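Local coordinates for protein phosphoribosylglycinamide synthetase (Anaerococcus prevotii, PDB 4DIM) that probably binds ATP and a metal ion and acts as a ligase of the ATP-grasp type, at residues 76-81 with 278-283; 197-202 with 259-264. All coordinates share one frame; numbering follows the deposited sequence.

Interaction 1 (76-81 with 278-283); sequences ATCCLD and GRVGAN
Arg279 lies across the turn formed by Cys79, Leu80 and Asp81 and has the largest share of this contact. CB of Arg279 is 4.2 Å from CG2 of Thr77. CG sits between the backbone N and the carbonyl carbon (chi1 51°), and a second bend at chi2 brings the chain back over the turn. CD of Arg279 then passes 3.7 Å from Leu80 O. NE of Arg279 gives the shortest bond to Asp81, 3.0 Å to OD1, at 159°. That carboxylate oxygen lies in the guanidinium plane, yet NE meets it from above the carboxylate plane; the two flat groups are turned 63° apart. NH1 adds weak bonds to both oxygens of Asp81, and the whole forms a salt bridge. OD1 also takes a hydrogen bond from the hydroxyl of Thr277, just before the arginine loop. On the far side of the group, NH2 of Arg279 turns back to its own loop and bonds Val280 O at 3.1 Å. The guanidinium is thus held at both ends, with the backbone of Cys79 and Leu80 over one face.

Val280 O also receives a weak bond from Cys79 N. The rest of the contact is largely apolar. CG1 of Val280 lies 3.5 Å from CB of Cys78, and CB of Ala282 lies 4.0 Å from CB of Cys79. Thr77 is tied to the strand next door through Leu13 O.

Segment 76-81 leaves the edge strand of the N-terminal parallel sheet. Segment 278-283 follows an edge strand of the large antiparallel sheet. This meeting of loops between an N-terminal alpha/beta domain and the ATP-grasp domain is consistent with the domain arrangement of ATP-grasp ligases.

Interaction 2 (197-202 with 259-264); sequences GAQAFV and AVNVDM
Gln199 and Asn261 face each other as a non-hydrogen-bonded pair of two neighbouring antiparallel strands in the large sheet of the ATP-grasp domain. The backbone bonds fall on the pairs to either side. Ala198 and Val262 exchange two, with Val262 N 2.9 Å from Ala198 O. Ala200 and Val260 exchange two more, with Val260 N 2.8 Å from Ala200 O. Both N-H groups and both carbonyls of each pair are therefore used. The next strands take other groups: Gln199 pairs through its backbone with Met211, and Asn261 with Thr277.

The small side chains of Ala198 and Ala200 lie on one face with Val260 and Val262. CB of Ala200 is 4.2 Å from CB of Val260. Phe201 and Ala259 are on the other face, with CD1 of the Phe201 ring 4.0 Å from CB of Ala259. Helix 297-305 covers that ring.

The same face carries the Gln199 amide, which is buried and bonded at both ends. Its OE1 accepts from Gly281 N, and its NE2 is also bonded to NE2 of His213. The chain bends at chi2 (-58°), which swings the amide across to Asn261. The two amide planes are 53° apart. Even so, NE2 of Gln199 reaches a lone pair of Asn261 OD1 in the carbonyl plane, at 2.9 Å.

In the fold
The centres of interactions 1 and 2 are about 10 Å apart, and the two touch. Along the chain the order is 76-81, 197-202, 259-264, 278-283, so both strands of interaction 2 fall between the two loops of interaction 1. Strand 258-267 leads to its sheet neighbour 270-277, which runs directly into loop 278-283. That loop meets the strands of interaction 2 through Gln199 and Asn261, with the carbonyl of Arg279 against CB of Asn261. Interaction 2 joins the second and third strands from one edge of the large antiparallel sheet. Interaction 1 connects the end of that sheet with the N-terminal parallel sheet, so one continuous path of contacts joins the two domains.

Interaction 1 (76-81 with 278-283)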
ATOM      1  N   ALA A  76     -15.586   2.041  -2.343  1.00 90.03           N
ATOM      2  CA  ALA A  76     -14.286   2.107  -1.722  1.00 88.87           C
ATOM      3  C   ALA A  76     -13.494   0.859  -1.997  1.00 93.70           C
ATOM      4  O   ALA A  76     -14.038  -0.175  -2.347  1.00 94.21           O
ATOM      5  CB  ALA A  76     -14.452   2.315  -0.228  1.00 89.04           C
ATOM      6  N   THR A  77     -12.199   0.995  -1.920  1.00 91.55           N
ATOM      7  CA  THR A  77     -11.250  -0.103  -2.063  1.00 91.19           C
ATOM      8  C   THR A  77     -10.226   0.198  -1.057  1.00 96.16           C
ATOM      9  O   THR A  77     -10.172   1.320  -0.557  1.00 95.05           O
ATOM     10  CB  THR A  77     -10.704  -0.265  -3.494  1.00 96.70           C
ATOM     11  OG1 THR A  77     -10.058  -1.549  -3.614  1.00 98.74           O
ATOM     12  CG2 THR A  77      -9.739   0.822  -3.883  1.00 92.56           C
ATOM     13  N   CYS A  78      -9.457  -0.795  -0.692  1.00 95.32           N
ATOM     14  CA  CYS A  78      -8.451  -0.592   0.313  1.00 95.00           C
ATOM     15  C   CYS A  78      -7.469  -1.736   0.254  1.00 96.71           C
ATOM     16  O   CYS A  78      -7.795  -2.799  -0.270  1.00 96.11           O
ATOM     17  CB  CYS A  78      -9.118  -0.434   1.693  1.00 97.17           C
ATOM     18  SG  CYS A  78      -9.071  -1.898   2.774  1.00102.83           S
ATOM     19  N   CYS A  79      -6.218  -1.442   0.622  1.00 93.34           N
ATOM     20  CA  CYS A  79      -5.111  -2.365   0.811  1.00 93.40           C
ATOM     21  C   CYS A  79      -4.595  -3.058  -0.452  1.00 96.57           C
ATOM     22  O   CYS A  79      -3.619  -3.790  -0.336  1.00 97.33           O
ATOM     23  CB  CYS A  79      -5.487  -3.377   1.891  1.00 95.64           C
ATOM     24  SG  CYS A  79      -5.806  -2.607   3.524  1.00100.63           S
ATOM     25  N   LEU A  80      -5.154  -2.792  -1.657  1.00 92.42           N
ATOM     26  CA  LEU A  80      -4.698  -3.444  -2.906  1.00 91.30           C
ATOM     27  C   LEU A  80      -5.047  -2.578  -4.141  1.00 88.86           C
ATOM     28  O   LEU A  80      -6.061  -1.868  -4.132  1.00 87.37           O
ATOM     29  CB  LEU A  80      -5.373  -4.839  -3.005  1.00 93.47           C
ATOM     30  CG  LEU A  80      -4.493  -6.077  -3.342  1.00101.96           C
ATOM     31  CD1 LEU A  80      -3.275  -6.255  -2.393  1.00102.01           C
ATOM     32  CD2 LEU A  80      -5.328  -7.359  -3.247  1.00106.47           C
ATOM     33  N   ASP A  81      -4.234  -2.675  -5.207  1.00 82.75           N
ATOM     34  CA  ASP A  81      -4.454  -1.916  -6.452  1.00 82.36           C
ATOM     35  C   ASP A  81      -5.348  -2.621  -7.446  1.00 85.32           C
ATOM     36  O   ASP A  81      -5.665  -2.000  -8.451  1.00 87.24           O
ATOM     37  CB  ASP A  81      -3.112  -1.618  -7.172  1.00 84.84           C
ATOM     38  CG  ASP A  81      -2.222  -0.618  -6.469  1.00 92.07           C
ATOM     39  OD1 ASP A  81      -2.765   0.336  -5.861  1.00 89.73           O
ATOM     40  OD2 ASP A  81      -0.984  -0.838  -6.441  1.00100.78           O
ATOM     41  N   GLY A 278      -3.686   5.905  -4.923  1.00 76.54           N
ATOM     42  CA  GLY A 278      -4.796   6.542  -4.220  1.00 76.38           C
ATOM     43  C   GLY A 278      -5.666   5.606  -3.404  1.00 81.68           C
ATOM     44  O   GLY A 278      -6.889   5.659  -3.493  1.00 84.54           O
ATOM     45  N   ARG A 279      -5.049   4.748  -2.586  1.00 76.92           N
ATOM     46  CA  ARG A 279      -5.737   3.911  -1.613  1.00 75.61           C
ATOM     47  C   ARG A 279      -4.780   3.636  -0.391  1.00 77.52           C
ATOM     48  O   ARG A 279      -3.566   3.870  -0.436  1.00 74.09           O
ATOM     49  CB  ARG A 279      -6.315   2.631  -2.226  1.00 76.42           C
ATOM     50  CG  ARG A 279      -5.374   1.785  -3.061  1.00 85.04           C
ATOM     51  CD  ARG A 279      -4.548   0.871  -2.214  1.00 78.59           C
ATOM     52  NE  ARG A 279      -3.423   0.303  -2.960  1.00 87.07           N
ATOM     53  CZ  ARG A 279      -2.389  -0.327  -2.405  1.00 89.57           C
ATOM     54  NH1 ARG A 279      -1.417  -0.807  -3.158  1.00 85.38           N
ATOM     55  NH2 ARG A 279      -2.315  -0.470  -1.097  1.00 75.46           N
ATOM     56  N   VAL A 280      -5.378   3.203   0.702  1.00 73.11           N
ATOM     57  CA  VAL A 280      -4.653   2.917   1.920  1.00 70.53           C
ATOM     58  C   VAL A 280      -3.754   1.714   1.749  1.00 72.56           C
ATOM     59  O   VAL A 280      -4.125   0.757   1.111  1.00 71.10           O
ATOM     60  CB  VAL A 280      -5.636   2.717   3.105  1.00 74.11           C
ATOM     61  CG1 VAL A 280      -6.417   1.401   2.979  1.00 71.91           C
ATOM     62  CG2 VAL A 280      -4.905   2.801   4.435  1.00 73.70           C
ATOM     63  N   GLY A 281      -2.614   1.733   2.414  1.00 70.98           N
ATOM     64  CA  GLY A 281      -1.657   0.641   2.348  1.00 70.26           C
ATOM     65  C   GLY A 281      -2.108  -0.614   3.039  1.00 75.42           C
ATOM     66  O   GLY A 281      -3.049  -0.595   3.818  1.00 75.26           O
ATOM     67  N   ALA A 282      -1.460  -1.733   2.725  1.00 75.19           N
ATOM     68  CA  ALA A 282      -1.827  -3.022   3.320  1.00 74.25           C
ATOM     69  C   ALA A 282      -0.997  -3.276   4.536  1.00 78.30           C
ATOM     70  O   ALA A 282      -0.319  -2.378   4.994  1.00 78.93           O
ATOM     71  CB  ALA A 282      -1.620  -4.130   2.311  1.00 74.92           C
ATOM     72  N   ASN A 283      -1.085  -4.492   5.075  1.00 76.78           N
ATOM     73  CA  ASN A 283      -0.230  -5.038   6.113  1.00 77.80           C
ATOM     74  C   ASN A 283      -0.247  -4.261   7.389  1.00 83.40           C
ATOM     75  O   ASN A 283       0.807  -3.995   7.966  1.00 84.47           O
ATOM     76  CB  ASN A 283       1.202  -5.135   5.572  1.00 78.87           C
ATOM     77  CG  ASN A 283       1.270  -5.817   4.238  1.00100.44           C
ATOM     78  OD1 ASN A 283       1.844  -5.289   3.274  1.00102.09           O
ATOM     79  ND2 ASN A 283       0.648  -6.979   4.138  1.00 89.61           N
TER

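Interaction 2 (197-202 with 259-264)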
ATOM      1  N   GLY A 197       8.235   4.114   3.678  1.00 68.18           N
ATOM      2  CA  GLY A 197       6.973   4.514   3.089  1.00 65.99           C
ATOM      3  C   GLY A 197       6.287   5.639   3.827  1.00 71.89           C
ATOM      4  O   GLY A 197       6.796   6.170   4.820  1.00 71.72           O
ATOM      5  N   ALA A 198       5.087   5.982   3.359  1.00 70.68           N
ATOM      6  CA  ALA A 198       4.270   6.988   4.010  1.00 70.41           C
ATOM      7  C   ALA A 198       2.817   6.824   3.663  1.00 73.33           C
ATOM      8  O   ALA A 198       2.490   6.371   2.570  1.00 74.83           O
ATOM      9  CB  ALA A 198       4.734   8.373   3.622  1.00 72.23           C
ATOM     10  N   GLN A 199       1.947   7.239   4.584  1.00 66.79           N
ATOM     11  CA  GLN A 199       0.506   7.263   4.413  1.00 64.51           C
ATOM     12  C   GLN A 199       0.072   8.693   4.362  1.00 66.35           C
ATOM     13  O   GLN A 199       0.668   9.545   5.015  1.00 67.21           O
ATOM     14  CB  GLN A 199      -0.261   6.556   5.562  1.00 65.32           C
ATOM     15  CG  GLN A 199      -0.024   5.065   5.745  1.00 66.97           C
ATOM     16  CD  GLN A 199      -0.327   4.199   4.548  1.00 76.64           C
ATOM     17  OE1 GLN A 199      -1.480   3.904   4.249  1.00 74.91           O
ATOM     18  NE2 GLN A 199       0.694   3.794   3.816  1.00 71.23           N
ATOM     19  N   ALA A 200      -0.973   8.965   3.633  1.00 62.30           N
ATOM     20  CA  ALA A 200      -1.521  10.299   3.581  1.00 63.93           C
ATOM     21  C   ALA A 200      -2.996  10.198   3.292  1.00 72.59           C
ATOM     22  O   ALA A 200      -3.525   9.108   3.096  1.00 71.66           O
ATOM     23  CB  ALA A 200      -0.797  11.173   2.566  1.00 63.64           C
ATOM     24  N   PHE A 201      -3.674  11.309   3.407  1.00 72.90           N
ATOM     25  CA  PHE A 201      -5.106  11.342   3.189  1.00 74.88           C
ATOM     26  C   PHE A 201      -5.422  12.700   2.607  1.00 80.79           C
ATOM     27  O   PHE A 201      -4.994  13.697   3.181  1.00 80.12           O
ATOM     28  CB  PHE A 201      -5.826  11.096   4.522  1.00 76.71           C
ATOM     29  CG  PHE A 201      -7.308  10.873   4.421  1.00 80.41           C
ATOM     30  CD1 PHE A 201      -7.836   9.590   4.429  1.00 83.12           C
ATOM     31  CD2 PHE A 201      -8.183  11.943   4.415  1.00 85.59           C
ATOM     32  CE1 PHE A 201      -9.210   9.386   4.404  1.00 85.24           C
ATOM     33  CE2 PHE A 201      -9.554  11.736   4.355  1.00 89.75           C
ATOM     34  CZ  PHE A 201     -10.055  10.459   4.375  1.00 87.33           C
ATOM     35  N   VAL A 202      -6.092  12.734   1.448  1.00 78.74           N
ATOM     36  CA  VAL A 202      -6.473  13.979   0.785  1.00 80.26           C
ATOM     37  C   VAL A 202      -8.045  14.100   0.723  1.00 82.57           C
ATOM     38  O   VAL A 202      -8.727  13.178   0.335  1.00 79.39           O
ATOM     39  CB  VAL A 202      -5.760  14.152  -0.592  1.00 83.94           C
ATOM     40  CG1 VAL A 202      -5.991  12.982  -1.530  1.00 83.73           C
ATOM     41  CG2 VAL A 202      -6.134  15.477  -1.257  1.00 87.06           C
ATOM     42  N   ALA A 259      -7.488   8.014   0.376  1.00 75.33           N
ATOM     43  CA  ALA A 259      -6.364   7.715   1.261  1.00 72.77           C
ATOM     44  C   ALA A 259      -5.230   7.413   0.309  1.00 75.29           C
ATOM     45  O   ALA A 259      -5.497   6.998  -0.814  1.00 77.37           O
ATOM     46  CB  ALA A 259      -6.703   6.535   2.159  1.00 72.63           C
ATOM     47  N   VAL A 260      -4.016   7.695   0.676  1.00 71.12           N
ATOM     48  CA  VAL A 260      -2.846   7.518  -0.204  1.00 70.76           C
ATOM     49  C   VAL A 260      -1.759   6.695   0.472  1.00 73.66           C
ATOM     50  O   VAL A 260      -1.509   6.795   1.676  1.00 72.40           O
ATOM     51  CB  VAL A 260      -2.291   8.921  -0.611  1.00 75.69           C
ATOM     52  CG1 VAL A 260      -1.012   8.823  -1.452  1.00 73.58           C
ATOM     53  CG2 VAL A 260      -3.373   9.758  -1.319  1.00 77.54           C
ATOM     54  N   ASN A 261      -1.110   5.895  -0.344  1.00 72.34           N
ATOM     55  CA  ASN A 261      -0.043   4.981   0.025  1.00 71.30           C
ATOM     56  C   ASN A 261       1.139   5.273  -0.846  1.00 73.47           C
ATOM     57  O   ASN A 261       0.963   5.333  -2.048  1.00 73.65           O
ATOM     58  CB  ASN A 261      -0.506   3.531  -0.171  1.00 71.16           C
ATOM     59  CG  ASN A 261       0.563   2.531   0.183  1.00 81.55           C
ATOM     60  OD1 ASN A 261       0.932   2.384   1.340  1.00 70.03           O
ATOM     61  ND2 ASN A 261       1.208   1.967  -0.799  1.00 76.44           N
ATOM     62  N   VAL A 262       2.295   5.522  -0.241  1.00 69.62           N
ATOM     63  CA  VAL A 262       3.538   5.918  -0.890  1.00 70.84           C
ATOM     64  C   VAL A 262       4.764   5.053  -0.462  1.00 75.80           C
ATOM     65  O   VAL A 262       4.901   4.651   0.711  1.00 70.71           O
ATOM     66  CB  VAL A 262       3.861   7.408  -0.590  1.00 74.68           C
ATOM     67  CG1 VAL A 262       4.810   7.968  -1.635  1.00 74.27           C
ATOM     68  CG2 VAL A 262       2.582   8.244  -0.518  1.00 76.12           C
ATOM     69  N   ASP A 263       5.648   4.794  -1.460  1.00 75.95           N
ATOM     70  CA  ASP A 263       6.927   4.103  -1.306  1.00 77.00           C
ATOM     71  C   ASP A 263       7.975   5.149  -1.569  1.00 77.31           C
ATOM     72  O   ASP A 263       8.027   5.715  -2.666  1.00 77.21           O
ATOM     73  CB  ASP A 263       7.088   2.898  -2.272  1.00 81.24           C
ATOM     74  CG  ASP A 263       6.051   1.793  -2.180  1.00100.58           C
ATOM     75  OD1 ASP A 263       5.568   1.515  -1.054  1.00101.32           O
ATOM     76  OD2 ASP A 263       5.817   1.114  -3.210  1.00114.18           O
HETATM   77  N   MSE A 264       8.764   5.433  -0.551  1.00 72.64           N
HETATM   78  CA  MSE A 264       9.826   6.407  -0.545  1.00 73.20           C
HETATM   79  C   MSE A 264      11.206   5.755  -0.538  1.00 78.78           C
HETATM   80  O   MSE A 264      11.374   4.588  -0.218  1.00 76.38           O
HETATM   81  CB  MSE A 264       9.739   7.254   0.752  1.00 75.71           C
HETATM   82  CG  MSE A 264       8.311   7.788   1.191  1.00 80.41           C
HETATM   83 SE   MSE A 264       7.744   9.261   0.166  0.81 88.31          SE
HETATM   84  CE  MSE A 264       9.412  10.489   0.073  1.00 86.39           C
TER